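Local coordinates for protein LbaCas13a H328A (C2c2) (Lachnospiraceae bacterium NK4A179, PDB 5WLH) that binds a CRISPR guide RNA and, as an RNA-targeting Cas13a (C2c2) nuclease, probably cleaves RNA once a matching target has been recognised, at residues 160-165 against 204-209; 626-631 against 891-896; 256-261 against 474-479; 307-312 against 373-378. All blocks are in the same frame, centred on the assembly; numbering follows the deposited sequence.

Interaction 1: 160-165 against 204-209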
loop_
_atom_site.group_PDB
_atom_site.type_symbol
_atom_site.label_atom_id
_atom_site.label_comp_id
_atom_site.label_asym_id
_atom_site.label_seq_id
_atom_site.Cartn_x
_atom_site.Cartn_y
_atom_site.Cartn_z
ATOM N N ASN A 160 -47.527 22.624 -9.966
ATOM C CA ASN A 160 -47.520 21.248 -10.452
ATOM C C ASN A 160 -46.591 20.367 -9.625
ATOM O O ASN A 160 -46.906 19.201 -9.360
ATOM C CB ASN A 160 -47.120 21.203 -11.922
ATOM C CG ASN A 160 -47.437 19.871 -12.552
ATOM O OD1 ASN A 160 -48.473 19.274 -12.258
ATOM N ND2 ASN A 160 -46.525 19.367 -13.373
ATOM N N PHE A 161 -45.441 20.899 -9.205
ATOM C CA PHE A 161 -44.566 20.116 -8.340
ATOM C C PHE A 161 -45.255 19.787 -7.021
ATOM O O PHE A 161 -45.166 18.657 -6.525
ATOM C CB PHE A 161 -43.248 20.869 -8.104
ATOM C CG PHE A 161 -42.151 20.526 -9.095
ATOM C CD1 PHE A 161 -42.340 20.697 -10.456
ATOM C CD2 PHE A 161 -40.920 20.051 -8.651
ATOM C CE1 PHE A 161 -41.324 20.389 -11.369
ATOM C CE2 PHE A 161 -39.907 19.744 -9.549
ATOM C CZ PHE A 161 -40.104 19.917 -10.903
ATOM N N ILE A 162 -45.966 20.760 -6.441
ATOM C CA ILE A 162 -46.685 20.509 -5.195
ATOM C C ILE A 162 -47.743 19.433 -5.409
ATOM O O ILE A 162 -47.921 18.537 -4.574
ATOM C CB ILE A 162 -47.293 21.820 -4.660
ATOM C CG1 ILE A 162 -46.216 22.669 -3.974
ATOM C CG2 ILE A 162 -48.482 21.543 -3.711
ATOM C CD1 ILE A 162 -46.680 24.048 -3.558
ATOM N N ASN A 163 -48.436 19.486 -6.547
ATOM C CA ASN A 163 -49.454 18.483 -6.846
ATOM C C ASN A 163 -48.837 17.105 -7.037
ATOM O O ASN A 163 -49.358 16.111 -6.523
ATOM C CB ASN A 163 -50.246 18.888 -8.090
ATOM C CG ASN A 163 -51.144 20.079 -7.847
ATOM O OD1 ASN A 163 -51.501 20.384 -6.705
ATOM N ND2 ASN A 163 -51.516 20.765 -8.923
ATOM N N ARG A 164 -47.729 17.017 -7.773
ATOM C CA ARG A 164 -47.099 15.717 -7.965
ATOM C C ARG A 164 -46.532 15.184 -6.653
ATOM O O ARG A 164 -46.591 13.976 -6.389
ATOM C CB ARG A 164 -46.013 15.818 -9.038
ATOM C CG ARG A 164 -46.540 16.155 -10.427
ATOM C CD ARG A 164 -47.538 15.117 -10.934
ATOM N NE ARG A 164 -46.881 13.870 -11.321
ATOM C CZ ARG A 164 -46.874 13.369 -12.555
ATOM N NH1 ARG A 164 -46.244 12.225 -12.802
ATOM N NH2 ARG A 164 -47.495 14.006 -13.544
ATOM N N ILE A 165 -46.020 16.077 -5.801
ATOM C CA ILE A 165 -45.393 15.659 -4.548
ATOM C C ILE A 165 -46.432 15.108 -3.572
ATOM O O ILE A 165 -46.177 14.118 -2.875
ATOM C CB ILE A 165 -44.602 16.832 -3.937
ATOM C CG1 ILE A 165 -43.286 17.038 -4.691
ATOM C CG2 ILE A 165 -44.323 16.604 -2.458
ATOM C CD1 ILE A 165 -42.628 18.373 -4.386
ATOM N N MET A 204 -42.615 22.827 2.324
ATOM C CA MET A 204 -43.445 23.481 3.335
ATOM C C MET A 204 -44.712 24.056 2.715
ATOM O O MET A 204 -45.798 23.957 3.305
ATOM C CB MET A 204 -42.642 24.561 4.061
ATOM C CG MET A 204 -41.475 24.002 4.891
ATOM S SD MET A 204 -41.942 23.129 6.403
ATOM C CE MET A 204 -42.352 24.509 7.486
ATOM N N ASN A 205 -44.595 24.654 1.526
ATOM C CA ASN A 205 -45.778 25.113 0.811
ATOM C C ASN A 205 -46.667 23.939 0.415
ATOM O O ASN A 205 -47.899 24.026 0.499
ATOM C CB ASN A 205 -45.377 25.921 -0.426
ATOM C CG ASN A 205 -44.630 27.214 -0.073
ATOM O OD1 ASN A 205 -44.666 27.668 1.072
ATOM N ND2 ASN A 205 -43.943 27.802 -1.060
ATOM N N ALA A 206 -46.061 22.829 -0.022
ATOM C CA ALA A 206 -46.852 21.673 -0.436
ATOM C C ALA A 206 -47.698 21.141 0.709
ATOM O O ALA A 206 -48.846 20.728 0.506
ATOM C CB ALA A 206 -45.943 20.566 -0.966
ATOM N N PHE A 207 -47.148 21.126 1.917
ATOM C CA PHE A 207 -47.844 20.562 3.060
ATOM C C PHE A 207 -48.497 21.629 3.930
ATOM O O PHE A 207 -48.845 21.352 5.083
ATOM C CB PHE A 207 -46.883 19.682 3.851
ATOM C CG PHE A 207 -46.472 18.452 3.088
ATOM C CD1 PHE A 207 -47.403 17.457 2.821
ATOM C CD2 PHE A 207 -45.185 18.309 2.592
ATOM C CE1 PHE A 207 -47.050 16.331 2.106
ATOM C CE2 PHE A 207 -44.825 17.180 1.877
ATOM C CZ PHE A 207 -45.763 16.190 1.633
ATOM N N ASP A 208 -48.688 22.829 3.377
ATOM C CA ASP A 208 -49.423 23.924 4.019
ATOM C C ASP A 208 -48.899 24.223 5.421
ATOM O O ASP A 208 -49.663 24.400 6.373
ATOM C CB ASP A 208 -50.923 23.627 4.044
ATOM C CG ASP A 208 -51.494 23.421 2.657
ATOM O OD1 ASP A 208 -51.355 24.339 1.822
ATOM O OD2 ASP A 208 -52.079 22.343 2.400
ATOM N N LEU A 209 -47.567 24.283 5.543
ATOM C CA LEU A 209 -46.913 24.635 6.793
ATOM C C LEU A 209 -46.338 26.035 6.670
ATOM O O LEU A 209 -45.674 26.331 5.668
ATOM C CB LEU A 209 -45.800 23.629 7.136
ATOM C CG LEU A 209 -46.248 22.158 7.220
ATOM C CD1 LEU A 209 -45.068 21.225 7.480
ATOM C CD2 LEU A 209 -47.331 21.972 8.297
#
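Ile162 packs on Ala206 by apolar contact alone, with both branches of the isoleucine used. Its CG1 comes within 3.7 Å of Ala206 CB, while CG2 rests on the backbone at 3.7 Å from Ala206 CA, so the two branches sit astride Ala206 CA, with CG1 also against the methyl. With CG1 anti to the carbonyl carbon (chi1 -78°), the chain runs on until CD1 stops 3.9 Å from Asn205 CB. A second, looser apolar touch lies one helical turn on, where Ile165 CG2 approaches Phe207 CZ obliquely at 4.4 Å. The small alanine lets the backbones close in, and the CA atoms of Ile162 and Ala206 are 4.9 Å apart. This is helix 158-166 lying against the C-terminal end of helix 193-206, which finishes in a Schellman motif: Leu209 N bonds to Met204 O and Asp208 N to Asn205 O, with Asp208 at positive phi. An alanine in place of Ile162 would be likely to open a gap over Ala206 and leave Asn205 CB without its apolar neighbour. Polar links are made to residues just beyond segment 160-165: Asn205 ND2 to Glu158 OE1, and Ala206 O to Lys166 NZ.

Interaction 2: 626-631 against 891-896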
loop_
_atom_site.group_PDB
_atom_site.type_symbol
_atom_site.label_atom_id
_atom_site.label_comp_id
_atom_site.label_asym_id
_atom_site.label_seq_id
_atom_site.Cartn_x
_atom_site.Cartn_y
_atom_site.Cartn_z
ATOM N N ALA A 626 28.208 -22.255 -6.058
ATOM C CA ALA A 626 28.274 -23.663 -5.682
ATOM C C ALA A 626 27.278 -23.987 -4.582
ATOM O O ALA A 626 26.735 -25.099 -4.543
ATOM C CB ALA A 626 29.695 -24.027 -5.236
ATOM N N MET A 627 27.032 -23.042 -3.678
ATOM C CA MET A 627 26.009 -23.267 -2.661
ATOM C C MET A 627 24.625 -23.333 -3.285
ATOM O O MET A 627 23.801 -24.169 -2.892
ATOM C CB MET A 627 26.067 -22.175 -1.602
ATOM C CG MET A 627 27.220 -22.327 -0.636
ATOM S SD MET A 627 27.229 -21.043 0.620
ATOM C CE MET A 627 26.024 -21.658 1.808
ATOM N N PHE A 628 24.354 -22.474 -4.272
ATOM C CA PHE A 628 23.080 -22.564 -4.972
ATOM C C PHE A 628 22.925 -23.919 -5.646
ATOM O O PHE A 628 21.881 -24.569 -5.521
ATOM C CB PHE A 628 22.939 -21.458 -6.013
ATOM C CG PHE A 628 21.640 -21.527 -6.764
ATOM C CD1 PHE A 628 20.458 -21.108 -6.162
ATOM C CD2 PHE A 628 21.584 -22.041 -8.047
ATOM C CE1 PHE A 628 19.259 -21.185 -6.846
ATOM C CE2 PHE A 628 20.392 -22.118 -8.733
ATOM C CZ PHE A 628 19.220 -21.695 -8.123
ATOM N N GLU A 629 23.946 -24.355 -6.391
ATOM C CA GLU A 629 23.827 -25.655 -7.043
ATOM C C GLU A 629 23.614 -26.755 -6.012
ATOM O O GLU A 629 22.810 -27.663 -6.223
ATOM C CB GLU A 629 25.056 -25.954 -7.903
ATOM C CG GLU A 629 24.994 -27.337 -8.539
ATOM C CD GLU A 629 26.068 -27.548 -9.578
ATOM O OE1 GLU A 629 27.164 -26.978 -9.401
ATOM O OE2 GLU A 629 25.819 -28.290 -10.557
ATOM N N HIS A 630 24.321 -26.676 -4.883
ATOM C CA HIS A 630 24.149 -27.672 -3.835
ATOM C C HIS A 630 22.708 -27.701 -3.352
ATOM O O HIS A 630 22.142 -28.773 -3.125
ATOM C CB HIS A 630 25.110 -27.378 -2.684
ATOM C CG HIS A 630 25.176 -28.462 -1.650
ATOM N ND1 HIS A 630 24.406 -28.446 -0.507
ATOM C CD2 HIS A 630 25.933 -29.583 -1.580
ATOM C CE1 HIS A 630 24.677 -29.516 0.219
ATOM N NE2 HIS A 630 25.600 -30.224 -0.410
ATOM N N GLU A 631 22.085 -26.528 -3.225
ATOM C CA GLU A 631 20.699 -26.481 -2.773
ATOM C C GLU A 631 19.736 -26.991 -3.838
ATOM O O GLU A 631 18.741 -27.639 -3.505
ATOM C CB GLU A 631 20.348 -25.056 -2.339
ATOM C CG GLU A 631 21.137 -24.646 -1.120
ATOM C CD GLU A 631 20.336 -23.805 -0.141
ATOM O OE1 GLU A 631 20.034 -22.643 -0.487
ATOM O OE2 GLU A 631 20.026 -24.300 0.968
ATOM N N ALA A 891 18.404 -27.680 -14.181
ATOM C CA ALA A 891 19.624 -27.820 -14.977
ATOM C C ALA A 891 20.094 -26.482 -15.552
ATOM O O ALA A 891 21.247 -26.078 -15.351
ATOM C CB ALA A 891 19.395 -28.846 -16.090
ATOM N N GLY A 892 19.208 -25.766 -16.249
ATOM C CA GLY A 892 19.623 -24.526 -16.888
ATOM C C GLY A 892 19.882 -23.406 -15.897
ATOM O O GLY A 892 20.828 -22.626 -16.050
ATOM N N LEU A 893 19.064 -23.326 -14.854
ATOM C CA LEU A 893 19.210 -22.249 -13.879
ATOM C C LEU A 893 20.569 -22.278 -13.194
ATOM O O LEU A 893 21.124 -21.217 -12.868
ATOM C CB LEU A 893 18.091 -22.352 -12.844
ATOM C CG LEU A 893 17.990 -21.211 -11.844
ATOM C CD1 LEU A 893 17.851 -19.878 -12.581
ATOM C CD2 LEU A 893 16.816 -21.465 -10.905
ATOM N N ILE A 894 21.117 -23.473 -12.964
ATOM C CA ILE A 894 22.389 -23.591 -12.255
ATOM C C ILE A 894 23.474 -22.795 -12.969
ATOM O O ILE A 894 24.165 -21.974 -12.358
ATOM C CB ILE A 894 22.780 -25.073 -12.106
ATOM C CG1 ILE A 894 21.777 -25.796 -11.204
ATOM C CG2 ILE A 894 24.196 -25.203 -11.564
ATOM C CD1 ILE A 894 21.851 -27.313 -11.316
ATOM N N SER A 895 23.638 -23.017 -14.277
ATOM C CA SER A 895 24.681 -22.297 -15.004
ATOM C C SER A 895 24.392 -20.801 -15.064
ATOM O O SER A 895 25.323 -19.987 -15.074
ATOM C CB SER A 895 24.854 -22.870 -16.417
ATOM O OG SER A 895 23.671 -22.734 -17.186
ATOM N N ARG A 896 23.116 -20.412 -15.084
ATOM C CA ARG A 896 22.807 -18.990 -15.167
ATOM C C ARG A 896 23.104 -18.283 -13.850
ATOM O O ARG A 896 23.588 -17.149 -13.850
ATOM C CB ARG A 896 21.360 -18.801 -15.609
ATOM C CG ARG A 896 21.151 -19.241 -17.060
ATOM C CD ARG A 896 19.852 -18.724 -17.653
ATOM N NE ARG A 896 18.673 -19.347 -17.056
ATOM C CZ ARG A 896 18.140 -20.507 -17.442
ATOM N NH1 ARG A 896 18.687 -21.207 -18.429
ATOM N NH2 ARG A 896 17.060 -20.975 -16.830
#
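Phe628 and Glu629 meet Leu893 and Ile894 in two neighbouring contacts. The end of the Phe628 ring reaches Leu893, whose CD2 lies 3.7 Å from Phe628 CZ at the ring edge, near its plane; the two side chains cross at about a right angle. Ile894 CA sits at the same ring's edge, 4.3 Å from Phe628 CE2. Beside this, Glu629 lays its chain, carboxylate end included, across the methyl Ile894 CG2, again at about a right angle. Ile894 CG2 packs 3.8 Å from Glu629 CB and 3.6 Å from Glu629 CD, so a single methyl is spanned by most of the length of the glutamate. That follows from the extended glutamate, with CG anti to the backbone N (chi1 177°) and chi2 170°. The frame is an antiparallel helix pair: the axes of 626-631 and 891-896 come within 9.7 Å at 167°, and the CA atoms of Glu629 and Ile894 are 5.8 Å apart. In the next shell, helix 960-974 closes on the apolar half, with Val966 against Phe628 and Ala965 against Leu893. Tyr907 stacks edge-to-face with Phe628, and its hydroxyl bonds to Glu631 OE1, which also forms a salt bridge with Arg911 NE. On the other helix, Arg896 NE pairs with Asp962 OD2, while Ser895 OG donates to Gly892 O at 3.1 Å.

Interaction 3: 256-261 against 474-479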
loop_
_atom_site.group_PDB
_atom_site.type_symbol
_atom_site.label_atom_id
_atom_site.label_comp_id
_atom_site.label_asym_id
_atom_site.label_seq_id
_atom_site.Cartn_x
_atom_site.Cartn_y
_atom_site.Cartn_z
ATOM N N GLY A 256 13.326 21.649 -24.022
ATOM C CA GLY A 256 13.680 20.346 -23.486
ATOM C C GLY A 256 13.950 20.363 -21.998
ATOM O O GLY A 256 14.850 19.654 -21.527
ATOM N N LYS A 257 13.224 21.200 -21.253
ATOM C CA LYS A 257 13.304 21.273 -19.800
ATOM C C LYS A 257 11.999 20.758 -19.216
ATOM O O LYS A 257 10.920 21.084 -19.716
ATOM C CB LYS A 257 13.531 22.707 -19.319
ATOM C CG LYS A 257 14.799 23.362 -19.875
ATOM C CD LYS A 257 16.011 22.484 -19.620
ATOM C CE LYS A 257 17.264 22.999 -20.319
ATOM N NZ LYS A 257 18.426 22.099 -20.025
ATOM N N PHE A 258 12.093 19.957 -18.161
ATOM C CA PHE A 258 10.886 19.497 -17.482
ATOM C C PHE A 258 10.365 20.608 -16.576
ATOM O O PHE A 258 11.141 21.271 -15.888
ATOM C CB PHE A 258 11.190 18.260 -16.626
ATOM C CG PHE A 258 11.205 16.960 -17.379
ATOM C CD1 PHE A 258 10.134 16.575 -18.173
ATOM C CD2 PHE A 258 12.278 16.095 -17.242
ATOM C CE1 PHE A 258 10.146 15.354 -18.822
ATOM C CE2 PHE A 258 12.291 14.881 -17.887
ATOM C CZ PHE A 258 11.220 14.511 -18.679
ATOM N N ALA A 259 9.046 20.797 -16.565
ATOM C CA ALA A 259 8.412 21.730 -15.642
ATOM C C ALA A 259 7.021 21.211 -15.316
ATOM O O ALA A 259 6.484 20.355 -16.031
ATOM C CB ALA A 259 8.324 23.135 -16.230
ATOM N N ILE A 260 6.423 21.758 -14.245
ATOM C CA ILE A 260 5.054 21.359 -13.922
ATOM C C ILE A 260 4.166 21.694 -15.105
ATOM O O ILE A 260 4.347 22.717 -15.781
ATOM C CB ILE A 260 4.546 22.027 -12.630
ATOM C CG1 ILE A 260 4.518 23.561 -12.790
ATOM C CG2 ILE A 260 5.371 21.540 -11.429
ATOM C CD1 ILE A 260 3.833 24.307 -11.647
ATOM N N THR A 261 3.237 20.796 -15.398
ATOM C CA THR A 261 2.388 20.945 -16.569
ATOM C C THR A 261 1.409 22.088 -16.372
ATOM O O THR A 261 0.831 22.233 -15.301
ATOM C CB THR A 261 1.615 19.661 -16.805
ATOM O OG1 THR A 261 2.535 18.561 -16.787
ATOM C CG2 THR A 261 0.901 19.712 -18.140
ATOM N N GLY A 474 20.813 15.489 -16.649
ATOM C CA GLY A 474 19.756 16.470 -16.677
ATOM C C GLY A 474 19.276 16.834 -18.057
ATOM O O GLY A 474 18.582 17.844 -18.204
ATOM N N LYS A 475 19.678 16.091 -19.084
ATOM C CA LYS A 475 19.177 16.304 -20.432
ATOM C C LYS A 475 18.158 15.215 -20.707
ATOM O O LYS A 475 18.407 14.041 -20.407
ATOM C CB LYS A 475 20.299 16.277 -21.478
ATOM C CG LYS A 475 21.075 14.994 -21.572
ATOM C CD LYS A 475 21.678 14.842 -22.979
ATOM C CE LYS A 475 23.091 14.291 -22.922
ATOM N NZ LYS A 475 23.168 13.116 -22.024
ATOM N N ILE A 476 17.008 15.605 -21.248
ATOM C CA ILE A 476 15.910 14.659 -21.399
ATOM C C ILE A 476 16.252 13.645 -22.480
ATOM O O ILE A 476 16.643 14.017 -23.599
ATOM C CB ILE A 476 14.601 15.399 -21.717
ATOM C CG1 ILE A 476 14.290 16.394 -20.598
ATOM C CG2 ILE A 476 13.462 14.369 -21.941
ATOM C CD1 ILE A 476 12.999 17.163 -20.790
ATOM N N SER A 477 16.139 12.357 -22.132
ATOM C CA SER A 477 16.351 11.266 -23.076
ATOM C C SER A 477 15.471 11.443 -24.303
ATOM O O SER A 477 14.359 11.968 -24.226
ATOM C CB SER A 477 16.033 9.920 -22.423
ATOM O OG SER A 477 17.164 9.395 -21.761
ATOM N N GLU A 478 15.965 10.948 -25.445
ATOM C CA GLU A 478 15.324 11.230 -26.729
ATOM C C GLU A 478 13.869 10.770 -26.761
ATOM O O GLU A 478 13.012 11.453 -27.334
ATOM C CB GLU A 478 16.114 10.563 -27.859
ATOM C CG GLU A 478 15.582 10.847 -29.258
ATOM C CD GLU A 478 14.520 9.851 -29.702
ATOM O OE1 GLU A 478 14.724 8.633 -29.509
ATOM O OE2 GLU A 478 13.479 10.292 -30.245
ATOM N N GLU A 479 13.573 9.610 -26.171
ATOM C CA GLU A 479 12.219 9.066 -26.248
ATOM C C GLU A 479 11.203 9.894 -25.469
ATOM O O GLU A 479 10.000 9.728 -25.689
ATOM C CB GLU A 479 12.178 7.618 -25.740
ATOM C CG GLU A 479 13.339 6.741 -26.178
ATOM C CD GLU A 479 14.529 6.808 -25.227
ATOM O OE1 GLU A 479 15.411 7.673 -25.431
ATOM O OE2 GLU A 479 14.581 5.989 -24.279
HETATM O O HOH W 1 17.065 18.266 -22.359
HETATM O O HOH W 2 16.561 19.189 -19.079
#
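Gly256 O accepts hydrogen bonds from two waters, and each water links it to segment 474-479. Water 1 donates to Gly256 O at 2.7 Å and accepts from Ile476 N at 2.9 Å; water 2 donates to Gly256 O at 3.0 Å and to Gly474 O at 2.6 Å. The backbones are thus joined through water at the turn of a two-stranded antiparallel hairpin, 250-252 with 258-260, which here meets the loop between strand 470-472 and helix 486-517. Gly256 takes a positive phi of 64°, which favours glycine. Beside the waters, Ile476 inserts its side chain between that carbonyl and an aromatic ring, and Ile476 CD1 comes to 3.2 Å from Gly256 O, the shortest approach between the two segments. With CG1 anti to the carbonyl carbon and chi2 at -179°, the chain is extended and carries CD1 over the face of Phe258, while Ile476 CG2 stands 4.0 Å from Phe258 CZ. Pro252 of the partner strand also touches both Phe258 and Ile476, and Tyr458 and Val455 of helix 429-458 pack on the phenylalanine. The bound nucleic acid is about 4 Å from the nearest atom of the contact. Ile476 CD1 makes a CH-pi contact almost exactly above the ring centre of Phe258, 3.6 Å from the centroid and 4° off the normal.

Interaction 4: 307-312 against 373-378. With nucleotides of chain B.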
loop_
_atom_site.group_PDB
_atom_site.type_symbol
_atom_site.label_atom_id
_atom_site.label_comp_id
_atom_site.label_asym_id
_atom_site.label_seq_id
_atom_site.Cartn_x
_atom_site.Cartn_y
_atom_site.Cartn_z
ATOM N N VAL A 307 -1.659 35.028 6.281
ATOM C CA VAL A 307 -2.110 35.910 7.353
ATOM C C VAL A 307 -3.244 36.801 6.856
ATOM O O VAL A 307 -4.269 36.970 7.535
ATOM C CB VAL A 307 -0.931 36.732 7.901
ATOM C CG1 VAL A 307 -1.453 37.858 8.824
ATOM C CG2 VAL A 307 0.063 35.817 8.638
ATOM N N LEU A 308 -3.085 37.375 5.658
ATOM C CA LEU A 308 -4.137 38.204 5.075
ATOM C C LEU A 308 -5.446 37.437 4.951
ATOM O O LEU A 308 -6.521 37.954 5.283
ATOM C CB LEU A 308 -3.709 38.720 3.704
ATOM C CG LEU A 308 -4.852 39.270 2.856
ATOM C CD1 LEU A 308 -5.353 40.588 3.443
ATOM C CD2 LEU A 308 -4.436 39.443 1.393
ATOM N N TYR A 309 -5.373 36.203 4.457
ATOM C CA TYR A 309 -6.584 35.445 4.179
ATOM C C TYR A 309 -7.412 35.242 5.436
ATOM O O TYR A 309 -8.640 35.423 5.421
ATOM C CB TYR A 309 -6.214 34.097 3.559
ATOM C CG TYR A 309 -7.372 33.363 2.928
ATOM C CD1 TYR A 309 -8.223 32.569 3.693
ATOM C CD2 TYR A 309 -7.602 33.450 1.565
ATOM C CE1 TYR A 309 -9.266 31.875 3.101
ATOM C CE2 TYR A 309 -8.651 32.769 0.966
ATOM C CZ TYR A 309 -9.484 31.997 1.747
ATOM O OH TYR A 309 -10.506 31.320 1.136
ATOM N N PHE A 310 -6.765 34.881 6.536
ATOM C CA PHE A 310 -7.483 34.478 7.731
ATOM C C PHE A 310 -7.625 35.590 8.758
ATOM O O PHE A 310 -8.518 35.511 9.605
ATOM C CB PHE A 310 -6.782 33.291 8.399
ATOM C CG PHE A 310 -6.907 32.026 7.621
ATOM C CD1 PHE A 310 -8.091 31.297 7.652
ATOM C CD2 PHE A 310 -5.864 31.580 6.821
ATOM C CE1 PHE A 310 -8.226 30.124 6.911
ATOM C CE2 PHE A 310 -6.001 30.411 6.075
ATOM C CZ PHE A 310 -7.182 29.681 6.132
ATOM N N TYR A 311 -6.766 36.601 8.720
ATOM C CA TYR A 311 -6.767 37.617 9.763
ATOM C C TYR A 311 -7.003 39.015 9.227
ATOM O O TYR A 311 -7.129 39.948 10.025
ATOM C CB TYR A 311 -5.458 37.570 10.566
ATOM C CG TYR A 311 -5.241 36.206 11.178
ATOM C CD1 TYR A 311 -5.859 35.848 12.370
ATOM C CD2 TYR A 311 -4.449 35.255 10.535
ATOM C CE1 TYR A 311 -5.677 34.569 12.916
ATOM C CE2 TYR A 311 -4.252 33.999 11.073
ATOM C CZ TYR A 311 -4.874 33.654 12.257
ATOM O OH TYR A 311 -4.668 32.393 12.772
ATOM N N GLY A 312 -7.101 39.183 7.920
ATOM C CA GLY A 312 -7.474 40.457 7.352
ATOM C C GLY A 312 -6.288 41.389 7.192
ATOM O O GLY A 312 -5.233 41.225 7.802
ATOM N N ASN A 373 -19.484 29.676 3.832
ATOM C CA ASN A 373 -19.788 31.104 3.825
ATOM C C ASN A 373 -18.600 31.924 4.295
ATOM O O ASN A 373 -18.256 32.938 3.679
ATOM C CB ASN A 373 -21.008 31.379 4.702
ATOM C CG ASN A 373 -22.267 30.817 4.109
ATOM O OD1 ASN A 373 -22.341 30.583 2.901
ATOM N ND2 ASN A 373 -23.270 30.588 4.948
ATOM N N GLN A 374 -17.973 31.519 5.405
ATOM C CA GLN A 374 -16.813 32.249 5.904
ATOM C C GLN A 374 -15.640 32.133 4.935
ATOM O O GLN A 374 -14.936 33.117 4.680
ATOM C CB GLN A 374 -16.436 31.743 7.304
ATOM C CG GLN A 374 -15.309 32.531 7.956
ATOM C CD GLN A 374 -15.649 33.997 8.108
ATOM O OE1 GLN A 374 -16.587 34.348 8.818
ATOM N NE2 GLN A 374 -14.904 34.862 7.414
ATOM N N ASN A 375 -15.429 30.946 4.362
ATOM C CA ASN A 375 -14.348 30.792 3.387
ATOM C C ASN A 375 -14.529 31.748 2.210
ATOM O O ASN A 375 -13.570 32.394 1.768
ATOM C CB ASN A 375 -14.285 29.342 2.907
ATOM C CG ASN A 375 -12.922 28.990 2.286
ATOM O OD1 ASN A 375 -11.900 29.545 2.673
ATOM N ND2 ASN A 375 -12.918 28.071 1.336
ATOM N N ILE A 376 -15.757 31.861 1.698
ATOM C CA ILE A 376 -16.032 32.763 0.582
ATOM C C ILE A 376 -15.736 34.202 0.979
ATOM O O ILE A 376 -15.109 34.957 0.224
ATOM C CB ILE A 376 -17.488 32.601 0.109
ATOM C CG1 ILE A 376 -17.665 31.265 -0.622
ATOM C CG2 ILE A 376 -17.913 33.801 -0.755
ATOM C CD1 ILE A 376 -19.137 30.789 -0.691
ATOM N N GLY A 377 -16.177 34.603 2.170
ATOM C CA GLY A 377 -15.886 35.950 2.630
ATOM C C GLY A 377 -14.396 36.210 2.770
ATOM O O GLY A 377 -13.887 37.245 2.328
ATOM N N CYS A 378 -13.676 35.274 3.400
ATOM C CA CYS A 378 -12.220 35.383 3.480
ATOM C C CYS A 378 -11.598 35.517 2.103
ATOM O O CYS A 378 -10.679 36.316 1.906
ATOM C CB CYS A 378 -11.631 34.158 4.158
ATOM S SG CYS A 378 -11.949 34.068 5.892
ATOM P P A B 18 -22.470 34.426 -3.640
ATOM O OP1 A B 18 -23.405 33.609 -2.830
ATOM O OP2 A B 18 -21.753 35.574 -3.023
ATOM O "O5'" A B 18 -21.346 33.459 -4.244
ATOM C "C5'" A B 18 -21.695 32.339 -5.048
ATOM C "C4'" A B 18 -20.755 32.180 -6.218
ATOM O "O4'" A B 18 -19.390 32.382 -5.766
ATOM C "C3'" A B 18 -20.734 30.801 -6.865
ATOM O "O3'" A B 18 -21.781 30.596 -7.793
ATOM C "C2'" A B 18 -19.345 30.750 -7.488
ATOM O "O2'" A B 18 -19.313 31.493 -8.697
ATOM C "C1'" A B 18 -18.520 31.496 -6.441
ATOM N N9 A B 18 -17.921 30.594 -5.440
ATOM C C8 A B 18 -18.291 30.416 -4.129
ATOM N N7 A B 18 -17.553 29.553 -3.477
ATOM C C5 A B 18 -16.627 29.129 -4.420
ATOM C C6 A B 18 -15.565 28.212 -4.377
ATOM N N6 A B 18 -15.210 27.510 -3.304
ATOM N N1 A B 18 -14.844 28.029 -5.507
ATOM C C2 A B 18 -15.178 28.726 -6.599
ATOM N N3 A B 18 -16.152 29.611 -6.767
ATOM C C4 A B 18 -16.850 29.759 -5.632
#
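The backbones of Tyr309 and Cys378 approach to 5.7 Å between CA atoms, where the end of helix 292-311 packs on the long helix 357-388. This is buried helix-helix packing, with helix 398-417 adding Ile408 and Glu409 against the tyrosine. Its CG lies anti to the backbone N (chi1 -166°), which sends the ring along the other helix toward Asn375. There Tyr309 OH donates to Asn375 OD1 at 2.7 Å. Asn375 OD1 lies at the edge of the Tyr309 ring, in its plane, but the hydroxyl stands 52° out of the carbonyl plane, and ring and amide are turned 58° against each other. Asn375 ND2 is held in turn by Glu409 O, which, with the bond to Tyr309 OH, probably holds the amide in this rotation. Cys378 CB packs against the ring, 3.5 Å from Tyr309 CE1, and Cys378 SG makes an oblique sulfur-aromatic contact, 5.2 Å from the ring centroid. The thiol also accepts a bond from Gln374 NE2 at 3.4 Å. A phenylalanine in place of Tyr309 would keep the ring but would probably leave Asn375 OD1 without this donor in a buried setting. Ile376, next to Asn375, points its CB away from segment 307-312, and its CG1 is 3.3 Å from N7 of A18 of chain B.

How the interactions relate
From the N terminus, interaction 1 comes first and closes a short loop, 38 residues between its segments, joining helices 158-166 and 193-206. The chain then enters the hairpin strand of interaction 3, whose second segment does not come until 212 residues further on, in the loop before helix 486-517. Interaction 4 opens and closes within that span, tying helix 292-311 to helix 357-388, so these two nest. Interaction 2 follows them in series, bringing helix 621-632 to helix 891-898 across 259 residues. No pair of contacts crosses along the chain or touches in space. Interactions 1 and 4 lie on one side of the chain's centre, opposite interaction 2, with the centres of interactions 1 and 2 about 83 Å apart.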